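Local coordinates for protein alkylpurine DNA glycosylase AlkC (Pseudomonas fluorescens, PDB 5VHV) that excises alkylated purine bases from damaged DNA in base excision repair, without flipping the damaged nucleotide out of the duplex, at residues 88-92 with 106-110; 117-122 with 158-164; 151-157 with 193-199. All coordinates share one frame; numbering follows the deposited sequence.

Contact 1. Residues 88-92 with 106-110; sequences LPHYV and ALKYF
Ala106 meets Val92 across two neighbouring helices that run antiparallel, at 174°, with local axes 9.6 Å apart. Its CB lies 3.8 Å from Val92 CG2, and a residue this small leaves that branch of the valine room to reach the ring of Phe110 as well. One position on, Leu107 reaches across with a single methyl: CD2 sits 3.7 Å from Pro89 CB and also packs against Val92 CG1. It also packs on Ala119, Ile120 and Phe123 of helix 119-126. Phe110 covers the most surface. With CG anti to its carbonyl carbon (chi1 -72°), its ring swings toward helix 87-95 and takes Leu88 CB almost over its centre, a CH-pi contact 3.7 Å from the centroid. Val92 CG2 approaches the ring at its edge, near CE2, while Pro89 CD rests on Phe110 CB. An alanine here would take away the ring and is likely to leave Leu88 CB and Val92 CG2 facing a gap. Every residue that touches is buried and meets its partners through carbon, so this antiparallel pair of the HEAT-like helical domain is held by shape and the hydrophobic effect, with one CH-pi contact adding direction.

Contact 2. Residues 117-122 with 158-164; sequences EFAIRH and LPWSFRL. With 9B4 ((2R,5R,13R,16R)-9-(hydroxymethyl)-9-{[(2R)-2-hydroxypropoxy]methyl}-5,13-dimethyl-4,7,11,14-tetraoxaheptadecane-2,16-diol), chain L; nucleotides of chain D.
Arg121 grips Phe162 O side-on, with NH2 at 2.8 Å and NE at 3.3 Å, both donating nearly in the guanidinium plane; NE also makes a weak bond to Ser161 OG. The bend at chi3 (79°) points the NE/NH2 edge of the group at Phe162 O. Only arginine offers so many donors in one plane, and NH1 spends its own on the carbonyls of Arg155 and Gly153. Water extends the polar contacts: one molecule donates to Glu117 OE1 and Pro159 O, another joins Phe118 O to Ser161 OG. Glu117 OE2 pairs with Ser115 and Arg148.

Apolar side chains sandwich the guanidinium and probably limit its tilting: Leu158 CB lies over one face, 3.6 Å from Arg121 CZ, Leu164 over the opposite one. Phe118 lays CE1 3.7 Å from Trp160 CB. The edge of Phe162 points at the face of His122, a T-shaped pair with planes at 71°.

The loop also meets DNA and bound 9B4. Trp160, at the third position of a type II turn and part of the 9B4 pocket, has 9B4 O36 over one face of its ring and donates from NE1 to O2 of DT7 of chain D (2.8 Å), and Arg163 N to OP1 of DA10 of chain D (3.0 Å).

The loop between helices 144-152 and 165-169 thus rests against segment 117-122, whose helix 119-126 also packs against helices 87-95, 100-110 and 128-138.

Contact 3. Residues 151-157 with 193-199; sequences SEGSRPR and VANHLND
Ser151, Arg155 and Arg157 pass alongside Val193, His196 and Asp199 in the same chain direction, closest where the CA atoms of Arg155 and His196 come within 5.1 Å, at the end of a type I turn from Glu152 to Arg155. His196 donates from ND1 to Ser151 O at 2.9 Å, nearly straight (162°), in the carbonyl plane and on a lone pair. With CG anti to the backbone N (chi1 -171°), the ring extends from helix 187-201 to the turn, where Arg155 CA and Pro156 CD cover one face. The proline CD is 3.8 Å from the ring centroid, a CH-pi contact well suited to a flat, polarisable ring.

Asp199 is clasped by Arg155 side-on in a salt bridge: NE to OD2 and NH2 to OD1, each 2.9 Å. Arg157 N reaches Asp199 OD2 at 3.0 Å from the opposite face of the carboxylate plane to that used by Arg155 NE. A second salt bridge, Arg155 NH1 to Glu152 OE2 (2.9 Å), makes the three side chains a salt-bridge network, and Asn195 CB lies over the guanidinium. Water links Glu152 OE1 to Asn195 ND2.

Three donors therefore grip the buried carboxylate of Asp199, two from Arg155 and one backbone N-H. As a second-shell partner it probably limits the rotation of Arg155, whose NH2 also bonds a modified base of the DNA.

From the N terminus, contact 1 closes first: the chain leaves helix 87-95, turns and comes back along helix 100-110, completing a short helical hairpin before contact 2 opens. Helix 119-126 follows directly, and Ala119 packs on Pro89 and Leu107, so the first two contacts adjoin in space though in series along the chain. Contact 2 then closes a longer excursion by bringing the loop 158-164 back to 117-122. Contact 3 crosses it, closing a loop of its own as 193-199 returns to 151-157. Arg121 of contact 2 bonds the backbone of 151-157. Together they join helix 87-95 to 100-110, segment 117-122 to the 158-164 loop, and the end of helix 144-152 and the turn after it to helix 187-201.

Contact 1. Residues 88-92 with 106-110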
loop_
_atom_site.group_PDB
_atom_site.type_symbol
_atom_site.label_atom_id
_atom_site.label_comp_id
_atom_site.label_asym_id
_atom_site.label_seq_id
_atom_site.Cartn_x
_atom_site.Cartn_y
_atom_site.Cartn_z
ATOM N N LEU A 88 -15.269 -5.537 -13.325
ATOM C CA LEU A 88 -15.025 -5.603 -14.764
ATOM C C LEU A 88 -13.671 -6.231 -15.063
ATOM O O LEU A 88 -13.621 -7.215 -15.813
ATOM C CB LEU A 88 -15.171 -4.207 -15.380
ATOM C CG LEU A 88 -16.563 -3.609 -15.216
ATOM C CD1 LEU A 88 -16.491 -2.102 -15.484
ATOM C CD2 LEU A 88 -17.516 -4.316 -16.160
ATOM N N PRO A 89 -12.556 -5.749 -14.523
ATOM C CA PRO A 89 -11.303 -6.505 -14.706
ATOM C C PRO A 89 -11.373 -7.919 -14.161
ATOM O O PRO A 89 -10.767 -8.832 -14.738
ATOM C CB PRO A 89 -10.254 -5.645 -13.969
ATOM C CG PRO A 89 -11.014 -4.624 -13.231
ATOM C CD PRO A 89 -12.337 -4.450 -13.854
ATOM N N HIS A 90 -12.135 -8.152 -13.092
ATOM C CA HIS A 90 -12.265 -9.510 -12.588
ATOM C C HIS A 90 -12.869 -10.436 -13.639
ATOM O O HIS A 90 -12.425 -11.581 -13.795
ATOM C CB HIS A 90 -13.115 -9.554 -11.324
ATOM C CG HIS A 90 -13.131 -10.905 -10.683
ATOM N ND1 HIS A 90 -12.077 -11.393 -9.935
ATOM C CD2 HIS A 90 -14.046 -11.904 -10.741
ATOM C CE1 HIS A 90 -12.362 -12.626 -9.536
ATOM N NE2 HIS A 90 -13.553 -12.954 -10.010
ATOM N N TYR A 91 -13.883 -9.953 -14.364
ATOM C CA TYR A 91 -14.485 -10.754 -15.422
ATOM C C TYR A 91 -13.435 -11.133 -16.465
ATOM O O TYR A 91 -13.377 -12.276 -16.927
ATOM C CB TYR A 91 -15.659 -9.968 -16.036
ATOM C CG TYR A 91 -16.389 -10.730 -17.112
ATOM C CD1 TYR A 91 -15.862 -10.799 -18.380
ATOM C CD2 TYR A 91 -17.604 -11.382 -16.859
ATOM C CE1 TYR A 91 -16.476 -11.510 -19.368
ATOM C CE2 TYR A 91 -18.229 -12.103 -17.855
ATOM C CZ TYR A 91 -17.657 -12.154 -19.108
ATOM O OH TYR A 91 -18.233 -12.872 -20.129
ATOM N N VAL A 92 -12.557 -10.195 -16.809
ATOM C CA VAL A 92 -11.518 -10.466 -17.800
ATOM C C VAL A 92 -10.550 -11.535 -17.293
ATOM O O VAL A 92 -10.148 -12.442 -18.031
ATOM C CB VAL A 92 -10.783 -9.152 -18.147
ATOM C CG1 VAL A 92 -9.557 -9.431 -18.993
ATOM C CG2 VAL A 92 -11.723 -8.183 -18.826
ATOM N N ALA A 106 -8.747 -4.993 -22.881
ATOM C CA ALA A 106 -9.839 -4.746 -21.942
ATOM C C ALA A 106 -9.334 -4.237 -20.594
ATOM O O ALA A 106 -9.935 -3.327 -20.006
ATOM C CB ALA A 106 -10.675 -6.017 -21.749
ATOM N N LEU A 107 -8.260 -4.824 -20.061
ATOM C CA LEU A 107 -7.752 -4.355 -18.772
ATOM C C LEU A 107 -7.236 -2.931 -18.892
ATOM O O LEU A 107 -7.421 -2.106 -17.983
ATOM C CB LEU A 107 -6.645 -5.281 -18.250
ATOM C CG LEU A 107 -7.050 -6.710 -17.874
ATOM C CD1 LEU A 107 -5.825 -7.498 -17.340
ATOM C CD2 LEU A 107 -8.178 -6.741 -16.872
ATOM N N LYS A 108 -6.603 -2.613 -20.020
ATOM C CA LYS A 108 -6.080 -1.262 -20.188
ATOM C C LYS A 108 -7.220 -0.252 -20.223
ATOM O O LYS A 108 -7.097 0.868 -19.708
ATOM C CB LYS A 108 -5.262 -1.171 -21.472
ATOM C CG LYS A 108 -4.650 0.196 -21.715
ATOM C CD LYS A 108 -4.015 0.292 -23.105
ATOM C CE LYS A 108 -3.528 1.707 -23.338
ATOM N NZ LYS A 108 -2.818 1.868 -24.643
ATOM N N TYR A 109 -8.331 -0.634 -20.840
ATOM C CA TYR A 109 -9.516 0.221 -20.880
ATOM C C TYR A 109 -10.178 0.322 -19.506
ATOM O O TYR A 109 -10.476 1.424 -19.025
ATOM C CB TYR A 109 -10.500 -0.337 -21.902
ATOM C CG TYR A 109 -11.858 0.332 -21.892
ATOM C CD1 TYR A 109 -12.054 1.545 -22.526
ATOM C CD2 TYR A 109 -12.939 -0.255 -21.240
ATOM C CE1 TYR A 109 -13.316 2.163 -22.535
ATOM C CE2 TYR A 109 -14.191 0.350 -21.239
ATOM C CZ TYR A 109 -14.371 1.544 -21.902
ATOM O OH TYR A 109 -15.616 2.158 -21.891
ATOM N N PHE A 110 -10.441 -0.820 -18.870
ATOM C CA PHE A 110 -11.157 -0.825 -17.586
ATOM C C PHE A 110 -10.372 -0.167 -16.450
ATOM O O PHE A 110 -10.982 0.343 -15.499
ATOM C CB PHE A 110 -11.510 -2.258 -17.171
ATOM C CG PHE A 110 -12.615 -2.906 -17.985
ATOM C CD1 PHE A 110 -13.750 -2.197 -18.364
ATOM C CD2 PHE A 110 -12.525 -4.250 -18.326
ATOM C CE1 PHE A 110 -14.757 -2.818 -19.103
ATOM C CE2 PHE A 110 -13.542 -4.888 -19.048
ATOM C CZ PHE A 110 -14.646 -4.171 -19.448
#

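Contact 2. Residues 117-122 with 158-164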
loop_
_atom_site.group_PDB
_atom_site.type_symbol
_atom_site.label_atom_id
_atom_site.label_comp_id
_atom_site.label_asym_id
_atom_site.label_seq_id
_atom_site.Cartn_x
_atom_site.Cartn_y
_atom_site.Cartn_z
ATOM N N GLU A 117 -5.490 -3.793 -11.040
ATOM C CA GLU A 117 -4.338 -4.273 -10.287
ATOM C C GLU A 117 -4.506 -5.702 -9.795
ATOM O O GLU A 117 -3.514 -6.418 -9.678
ATOM C CB GLU A 117 -4.057 -3.364 -9.085
ATOM C CG GLU A 117 -5.101 -3.415 -7.973
ATOM C CD GLU A 117 -4.965 -2.209 -7.049
ATOM O OE1 GLU A 117 -4.578 -2.409 -5.890
ATOM O OE2 GLU A 117 -5.265 -1.069 -7.479
ATOM N N PHE A 118 -5.732 -6.126 -9.469
ATOM C CA PHE A 118 -5.946 -7.514 -9.053
ATOM C C PHE A 118 -5.999 -8.454 -10.252
ATOM O O PHE A 118 -5.406 -9.543 -10.228
ATOM C CB PHE A 118 -7.232 -7.613 -8.230
ATOM C CG PHE A 118 -7.235 -6.688 -7.055
ATOM C CD1 PHE A 118 -6.275 -6.840 -6.064
ATOM C CD2 PHE A 118 -8.155 -5.667 -6.950
ATOM C CE1 PHE A 118 -6.238 -5.984 -4.997
ATOM C CE2 PHE A 118 -8.128 -4.805 -5.879
ATOM C CZ PHE A 118 -7.164 -4.960 -4.905
ATOM N N ALA A 119 -6.707 -8.046 -11.301
ATOM C CA ALA A 119 -6.907 -8.923 -12.453
ATOM C C ALA A 119 -5.584 -9.233 -13.157
ATOM O O ALA A 119 -5.356 -10.362 -13.592
ATOM C CB ALA A 119 -7.905 -8.264 -13.412
ATOM N N ILE A 120 -4.696 -8.242 -13.282
ATOM C CA ILE A 120 -3.483 -8.470 -14.055
ATOM C C ILE A 120 -2.605 -9.514 -13.382
ATOM O O ILE A 120 -1.836 -10.210 -14.056
ATOM C CB ILE A 120 -2.721 -7.150 -14.270
ATOM C CG1 ILE A 120 -1.622 -7.309 -15.325
ATOM C CG2 ILE A 120 -2.111 -6.623 -12.961
ATOM C CD1 ILE A 120 -2.144 -7.515 -16.736
ATOM N N ARG A 121 -2.748 -9.691 -12.064
ATOM C CA ARG A 121 -1.900 -10.640 -11.346
ATOM C C ARG A 121 -2.233 -12.086 -11.690
ATOM O O ARG A 121 -1.348 -12.943 -11.646
ATOM C CB ARG A 121 -2.001 -10.380 -9.837
ATOM C CG ARG A 121 -1.447 -8.990 -9.488
ATOM C CD ARG A 121 -1.662 -8.621 -8.027
ATOM N NE ARG A 121 -0.747 -9.206 -7.045
ATOM C CZ ARG A 121 0.499 -8.774 -6.834
ATOM N NH1 ARG A 121 1.001 -7.805 -7.594
ATOM N NH2 ARG A 121 1.246 -9.294 -5.847
ATOM N N HIS A 122 -3.485 -12.380 -12.076
ATOM C CA HIS A 122 -3.793 -13.726 -12.547
ATOM C C HIS A 122 -3.049 -14.023 -13.835
ATOM O O HIS A 122 -2.594 -15.158 -14.054
ATOM C CB HIS A 122 -5.300 -13.894 -12.744
ATOM C CG HIS A 122 -6.070 -13.768 -11.467
ATOM N ND1 HIS A 122 -6.177 -14.805 -10.560
ATOM C CD2 HIS A 122 -6.695 -12.710 -10.907
ATOM C CE1 HIS A 122 -6.871 -14.396 -9.512
ATOM N NE2 HIS A 122 -7.199 -13.127 -9.698
ATOM N N LEU A 158 1.377 -6.883 -3.184
ATOM C CA LEU A 158 0.201 -6.014 -3.259
ATOM C C LEU A 158 -0.827 -6.401 -2.192
ATOM O O LEU A 158 -1.224 -7.571 -2.118
ATOM C CB LEU A 158 -0.433 -6.134 -4.645
ATOM C CG LEU A 158 -1.643 -5.217 -4.866
ATOM C CD1 LEU A 158 -1.233 -3.737 -4.965
ATOM C CD2 LEU A 158 -2.412 -5.619 -6.114
ATOM N N PRO A 159 -1.319 -5.464 -1.384
ATOM C CA PRO A 159 -2.395 -5.820 -0.452
ATOM C C PRO A 159 -3.631 -6.318 -1.194
ATOM O O PRO A 159 -3.964 -5.841 -2.280
ATOM C CB PRO A 159 -2.664 -4.512 0.301
ATOM C CG PRO A 159 -1.314 -3.830 0.300
ATOM C CD PRO A 159 -0.814 -4.102 -1.125
ATOM N N TRP A 160 -4.280 -7.320 -0.606
ATOM C CA TRP A 160 -5.526 -7.930 -1.087
ATOM C C TRP A 160 -5.318 -8.816 -2.312
ATOM O O TRP A 160 -6.300 -9.203 -2.961
ATOM C CB TRP A 160 -6.601 -6.882 -1.387
ATOM C CG TRP A 160 -7.135 -6.165 -0.194
ATOM C CD1 TRP A 160 -6.543 -6.044 1.042
ATOM C CD2 TRP A 160 -8.390 -5.472 -0.110
ATOM N NE1 TRP A 160 -7.351 -5.292 1.878
ATOM C CE2 TRP A 160 -8.487 -4.934 1.198
ATOM C CE3 TRP A 160 -9.432 -5.233 -1.021
ATOM C CZ2 TRP A 160 -9.586 -4.197 1.617
ATOM C CZ3 TRP A 160 -10.528 -4.492 -0.601
ATOM C CH2 TRP A 160 -10.596 -3.984 0.708
ATOM N N SER A 161 -4.074 -9.177 -2.630
ATOM C CA SER A 161 -3.785 -10.165 -3.666
ATOM C C SER A 161 -2.685 -11.087 -3.176
ATOM O O SER A 161 -1.989 -10.793 -2.205
ATOM C CB SER A 161 -3.376 -9.518 -4.992
ATOM O OG SER A 161 -3.112 -10.494 -6.000
ATOM N N PHE A 162 -2.582 -12.246 -3.823
ATOM C CA PHE A 162 -1.455 -13.128 -3.587
ATOM C C PHE A 162 -0.153 -12.434 -3.958
ATOM O O PHE A 162 -0.095 -11.578 -4.849
ATOM C CB PHE A 162 -1.611 -14.442 -4.386
ATOM C CG PHE A 162 -2.026 -14.238 -5.828
ATOM C CD1 PHE A 162 -1.081 -14.079 -6.821
ATOM C CD2 PHE A 162 -3.364 -14.223 -6.175
ATOM C CE1 PHE A 162 -1.489 -13.877 -8.142
ATOM C CE2 PHE A 162 -3.765 -14.019 -7.485
ATOM C CZ PHE A 162 -2.833 -13.857 -8.458
ATOM N N ARG A 163 0.901 -12.795 -3.241
ATOM C CA ARG A 163 2.231 -12.341 -3.584
ATOM C C ARG A 163 2.636 -12.957 -4.919
ATOM O O ARG A 163 2.205 -14.062 -5.264
ATOM C CB ARG A 163 3.227 -12.737 -2.491
ATOM C CG ARG A 163 2.980 -12.014 -1.172
ATOM C CD ARG A 163 4.070 -12.266 -0.140
ATOM N NE ARG A 163 3.691 -11.695 1.149
ATOM C CZ ARG A 163 4.347 -11.895 2.290
ATOM N NH1 ARG A 163 5.439 -12.659 2.321
ATOM N NH2 ARG A 163 3.890 -11.351 3.410
ATOM N N LEU A 164 3.434 -12.225 -5.686
ATOM C CA LEU A 164 3.973 -12.741 -6.949
ATOM C C LEU A 164 5.361 -13.301 -6.647
ATOM O O LEU A 164 6.346 -12.560 -6.573
ATOM C CB LEU A 164 4.009 -11.658 -8.032
ATOM C CG LEU A 164 2.662 -11.250 -8.633
ATOM C CD1 LEU A 164 2.839 -10.067 -9.583
ATOM C CD2 LEU A 164 2.011 -12.425 -9.357
HETATM C C01 9B4 L . -9.053 -1.842 5.357
HETATM C C02 9B4 L . -8.613 -0.932 4.210
HETATM C C03 9B4 L . -9.822 -0.589 3.362
HETATM C C05 9B4 L . -10.547 0.403 1.409
HETATM C C06 9B4 L . -10.411 1.661 0.556
HETATM C C07 9B4 L . -9.089 1.653 -0.200
HETATM C C09 9B4 L . -7.793 0.468 -1.740
HETATM C C10 9B4 L . -7.963 -0.129 -3.139
HETATM C C12 9B4 L . -9.129 0.184 -5.189
HETATM C C13 9B4 L . -9.724 1.285 -6.074
HETATM C C15 9B4 L . -10.502 0.658 -7.230
HETATM C C16 9B4 L . -8.564 -1.517 -2.968
HETATM C C17 9B4 L . -10.425 2.938 1.409
HETATM C C23 9B4 L . -11.573 1.574 -0.440
HETATM C C25 9B4 L . -13.114 3.232 -0.835
HETATM C C26 9B4 L . -13.672 4.121 -1.935
HETATM C C27 9B4 L . -12.759 4.162 -3.166
HETATM C C34 9B4 L . -6.379 -1.056 3.410
HETATM C C35 9B4 L . -5.851 -0.918 1.991
HETATM C C37 9B4 L . -4.326 -0.826 2.072
HETATM O O04 9B4 L . -9.457 0.226 2.271
HETATM O O08 9B4 L . -9.033 0.576 -1.084
HETATM O O11 9B4 L . -8.801 0.687 -3.919
HETATM O O14 9B4 L . -10.600 2.081 -5.325
HETATM O O18 9B4 L . -11.505 3.009 2.306
HETATM O O24 9B4 L . -11.810 2.768 -1.113
HETATM O O28 9B4 L . -14.908 3.565 -2.276
HETATM O O33 9B4 L . -7.684 -1.563 3.382
HETATM O O36 9B4 L . -6.256 -2.028 1.234
ATOM P P DA D 10 -0.477 -14.930 -0.041
ATOM O OP1 DA D 10 0.571 -14.836 -1.093
ATOM O OP2 DA D 10 -1.443 -16.058 -0.157
ATOM O "O5'" DA D 10 0.293 -15.067 1.339
ATOM C "C5'" DA D 10 1.322 -14.177 1.608
ATOM C "C4'" DA D 10 1.783 -14.338 3.019
ATOM O "O4'" DA D 10 0.740 -13.901 3.917
ATOM C "C3'" DA D 10 2.102 -15.782 3.409
ATOM O "O3'" DA D 10 3.459 -15.883 3.689
ATOM C "C2'" DA D 10 1.225 -16.044 4.635
ATOM C "C1'" DA D 10 0.870 -14.645 5.096
ATOM N N9 DA D 10 -0.369 -14.547 5.859
ATOM C C8 DA D 10 -1.606 -15.006 5.505
ATOM N N7 DA D 10 -2.534 -14.755 6.392
ATOM C C5 DA D 10 -1.861 -14.082 7.394
ATOM C C6 DA D 10 -2.285 -13.551 8.629
ATOM N N6 DA D 10 -3.544 -13.644 9.076
ATOM N N1 DA D 10 -1.349 -12.947 9.406
ATOM C C2 DA D 10 -0.086 -12.881 8.960
ATOM N N3 DA D 10 0.426 -13.352 7.820
ATOM C C4 DA D 10 -0.527 -13.940 7.076
ATOM P P DT D 7 -15.409 -4.777 5.992
ATOM O OP1 DT D 7 -16.484 -4.877 5.001
ATOM O OP2 DT D 7 -15.608 -5.435 7.321
ATOM O "O5'" DT D 7 -14.017 -5.250 5.467
ATOM C "C5'" DT D 7 -13.620 -4.872 4.181
ATOM C "C4'" DT D 7 -12.320 -5.537 3.815
ATOM O "O4'" DT D 7 -11.263 -5.019 4.656
ATOM C "C3'" DT D 7 -12.281 -7.065 3.974
ATOM O "O3'" DT D 7 -12.257 -7.651 2.661
ATOM C "C2'" DT D 7 -10.994 -7.328 4.804
ATOM C "C1'" DT D 7 -10.256 -5.991 4.751
ATOM N N1 DT D 7 -9.443 -5.684 5.926
ATOM C C2 DT D 7 -8.107 -5.381 5.765
ATOM O O2 DT D 7 -7.540 -5.367 4.677
ATOM N N3 DT D 7 -7.451 -5.045 6.922
ATOM C C4 DT D 7 -7.974 -5.016 8.192
ATOM O O4 DT D 7 -7.293 -4.734 9.171
ATOM C C5 DT D 7 -9.380 -5.339 8.292
ATOM C C7 DT D 7 -10.061 -5.332 9.627
ATOM C C6 DT D 7 -10.043 -5.653 7.166
HETATM O O HOH W 1 -4.339 -3.226 -3.200
HETATM O O HOH W 2 -5.237 -10.531 -7.604
#

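Contact 3. Residues 151-157 with 193-199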
loop_
_atom_site.group_PDB
_atom_site.type_symbol
_atom_site.label_atom_id
_atom_site.label_comp_id
_atom_site.label_asym_id
_atom_site.label_seq_id
_atom_site.Cartn_x
_atom_site.Cartn_y
_atom_site.Cartn_z
ATOM N N SER A 151 3.224 -0.468 -12.587
ATOM C CA SER A 151 3.982 -0.529 -11.342
ATOM C C SER A 151 3.224 -1.246 -10.228
ATOM O O SER A 151 3.813 -2.036 -9.480
ATOM C CB SER A 151 4.318 0.889 -10.878
ATOM O OG SER A 151 4.943 0.845 -9.597
ATOM N N GLU A 152 1.933 -0.964 -10.080
ATOM C CA GLU A 152 1.175 -1.488 -8.948
ATOM C C GLU A 152 0.796 -2.950 -9.158
ATOM O O GLU A 152 0.891 -3.762 -8.229
ATOM C CB GLU A 152 -0.075 -0.634 -8.732
ATOM C CG GLU A 152 -0.803 -0.904 -7.418
ATOM C CD GLU A 152 -0.098 -0.314 -6.214
ATOM O OE1 GLU A 152 0.932 0.385 -6.410
ATOM O OE2 GLU A 152 -0.559 -0.557 -5.077
ATOM N N GLY A 153 0.390 -3.310 -10.375
ATOM C CA GLY A 153 -0.018 -4.679 -10.641
ATOM C C GLY A 153 1.109 -5.675 -10.541
ATOM O O GLY A 153 0.853 -6.859 -10.305
ATOM N N SER A 154 2.346 -5.223 -10.739
ATOM C CA SER A 154 3.504 -6.097 -10.718
ATOM C C SER A 154 4.159 -6.149 -9.346
ATOM O O SER A 154 5.199 -6.790 -9.198
ATOM C CB SER A 154 4.507 -5.643 -11.782
ATOM O OG SER A 154 5.020 -4.332 -11.532
ATOM N N ARG A 155 3.577 -5.484 -8.350
ATOM C CA ARG A 155 4.187 -5.428 -7.023
ATOM C C ARG A 155 4.426 -6.828 -6.465
ATOM O O ARG A 155 3.552 -7.706 -6.582
ATOM C CB ARG A 155 3.279 -4.679 -6.050
ATOM C CG ARG A 155 3.424 -3.189 -6.125
ATOM C CD ARG A 155 2.442 -2.515 -5.177
ATOM N NE ARG A 155 2.727 -2.825 -3.779
ATOM C CZ ARG A 155 2.175 -2.201 -2.740
ATOM N NH1 ARG A 155 1.259 -1.260 -2.928
ATOM N NH2 ARG A 155 2.551 -2.517 -1.497
ATOM N N PRO A 156 5.550 -7.054 -5.785
ATOM C CA PRO A 156 5.712 -8.342 -5.100
ATOM C C PRO A 156 4.591 -8.633 -4.108
ATOM O O PRO A 156 4.103 -9.773 -4.028
ATOM C CB PRO A 156 7.068 -8.191 -4.390
ATOM C CG PRO A 156 7.768 -7.080 -5.061
ATOM C CD PRO A 156 6.742 -6.194 -5.678
ATOM N N ARG A 157 4.206 -7.632 -3.310
ATOM C CA ARG A 157 3.350 -7.819 -2.139
ATOM C C ARG A 157 2.188 -6.820 -2.143
ATOM O O ARG A 157 2.003 -6.037 -1.205
ATOM C CB ARG A 157 4.141 -7.653 -0.861
ATOM C CG ARG A 157 5.214 -8.703 -0.694
ATOM C CD ARG A 157 5.974 -8.402 0.556
ATOM N NE ARG A 157 7.073 -9.325 0.783
ATOM C CZ ARG A 157 7.439 -9.760 1.974
ATOM N NH1 ARG A 157 6.789 -9.382 3.060
ATOM N NH2 ARG A 157 8.453 -10.590 2.086
ATOM N N VAL A 193 5.394 3.496 -7.523
ATOM C CA VAL A 193 6.801 3.129 -7.652
ATOM C C VAL A 193 7.415 2.980 -6.266
ATOM O O VAL A 193 8.150 2.020 -5.977
ATOM C CB VAL A 193 7.565 4.171 -8.495
ATOM C CG1 VAL A 193 9.060 3.820 -8.567
ATOM C CG2 VAL A 193 6.989 4.264 -9.891
ATOM N N ALA A 194 7.125 3.935 -5.391
ATOM C CA ALA A 194 7.689 3.915 -4.046
ATOM C C ALA A 194 7.214 2.690 -3.292
ATOM O O ALA A 194 7.996 2.053 -2.580
ATOM C CB ALA A 194 7.318 5.186 -3.279
ATOM N N ASN A 195 5.929 2.355 -3.418
ATOM C CA ASN A 195 5.400 1.206 -2.687
ATOM C C ASN A 195 5.934 -0.116 -3.237
ATOM O O ASN A 195 6.179 -1.057 -2.472
ATOM C CB ASN A 195 3.873 1.243 -2.691
ATOM C CG ASN A 195 3.329 2.361 -1.794
ATOM O OD1 ASN A 195 3.985 2.799 -0.819
ATOM N ND2 ASN A 195 2.149 2.842 -2.120
ATOM N N HIS A 196 6.082 -0.223 -4.557
ATOM C CA HIS A 196 6.713 -1.402 -5.150
ATOM C C HIS A 196 8.146 -1.556 -4.633
ATOM O O HIS A 196 8.550 -2.635 -4.191
ATOM C CB HIS A 196 6.646 -1.270 -6.675
ATOM C CG HIS A 196 7.063 -2.485 -7.448
ATOM N ND1 HIS A 196 6.411 -2.875 -8.600
ATOM C CD2 HIS A 196 8.090 -3.352 -7.289
ATOM C CE1 HIS A 196 7.017 -3.930 -9.114
ATOM N NE2 HIS A 196 8.026 -4.253 -8.327
ATOM N N LEU A 197 8.911 -0.467 -4.615
ATOM C CA LEU A 197 10.273 -0.544 -4.093
ATOM C C LEU A 197 10.298 -0.917 -2.607
ATOM O O LEU A 197 11.120 -1.733 -2.188
ATOM C CB LEU A 197 10.991 0.783 -4.334
ATOM C CG LEU A 197 11.395 1.019 -5.794
ATOM C CD1 LEU A 197 11.745 2.487 -5.994
ATOM C CD2 LEU A 197 12.555 0.148 -6.197
ATOM N N ASN A 198 9.417 -0.331 -1.794
ATOM C CA ASN A 198 9.337 -0.728 -0.390
ATOM C C ASN A 198 9.037 -2.223 -0.253
ATOM O O ASN A 198 9.648 -2.909 0.575
ATOM C CB ASN A 198 8.291 0.138 0.328
ATOM C CG ASN A 198 8.159 -0.194 1.786
ATOM O OD1 ASN A 198 9.128 -0.123 2.543
ATOM N ND2 ASN A 198 6.953 -0.524 2.203
ATOM N N ASP A 199 8.118 -2.760 -1.062
ATOM C CA ASP A 199 7.925 -4.217 -1.098
ATOM C C ASP A 199 9.254 -4.955 -1.296
ATOM O O ASP A 199 9.524 -5.971 -0.652
ATOM C CB ASP A 199 6.994 -4.644 -2.244
ATOM C CG ASP A 199 5.525 -4.307 -2.041
ATOM O OD1 ASP A 199 5.085 -3.746 -1.016
ATOM O OD2 ASP A 199 4.784 -4.659 -2.984
HETATM O O HOH W 3 0.659 2.500 -4.523
HETATM O O HOH W 4 2.709 -4.966 1.151
#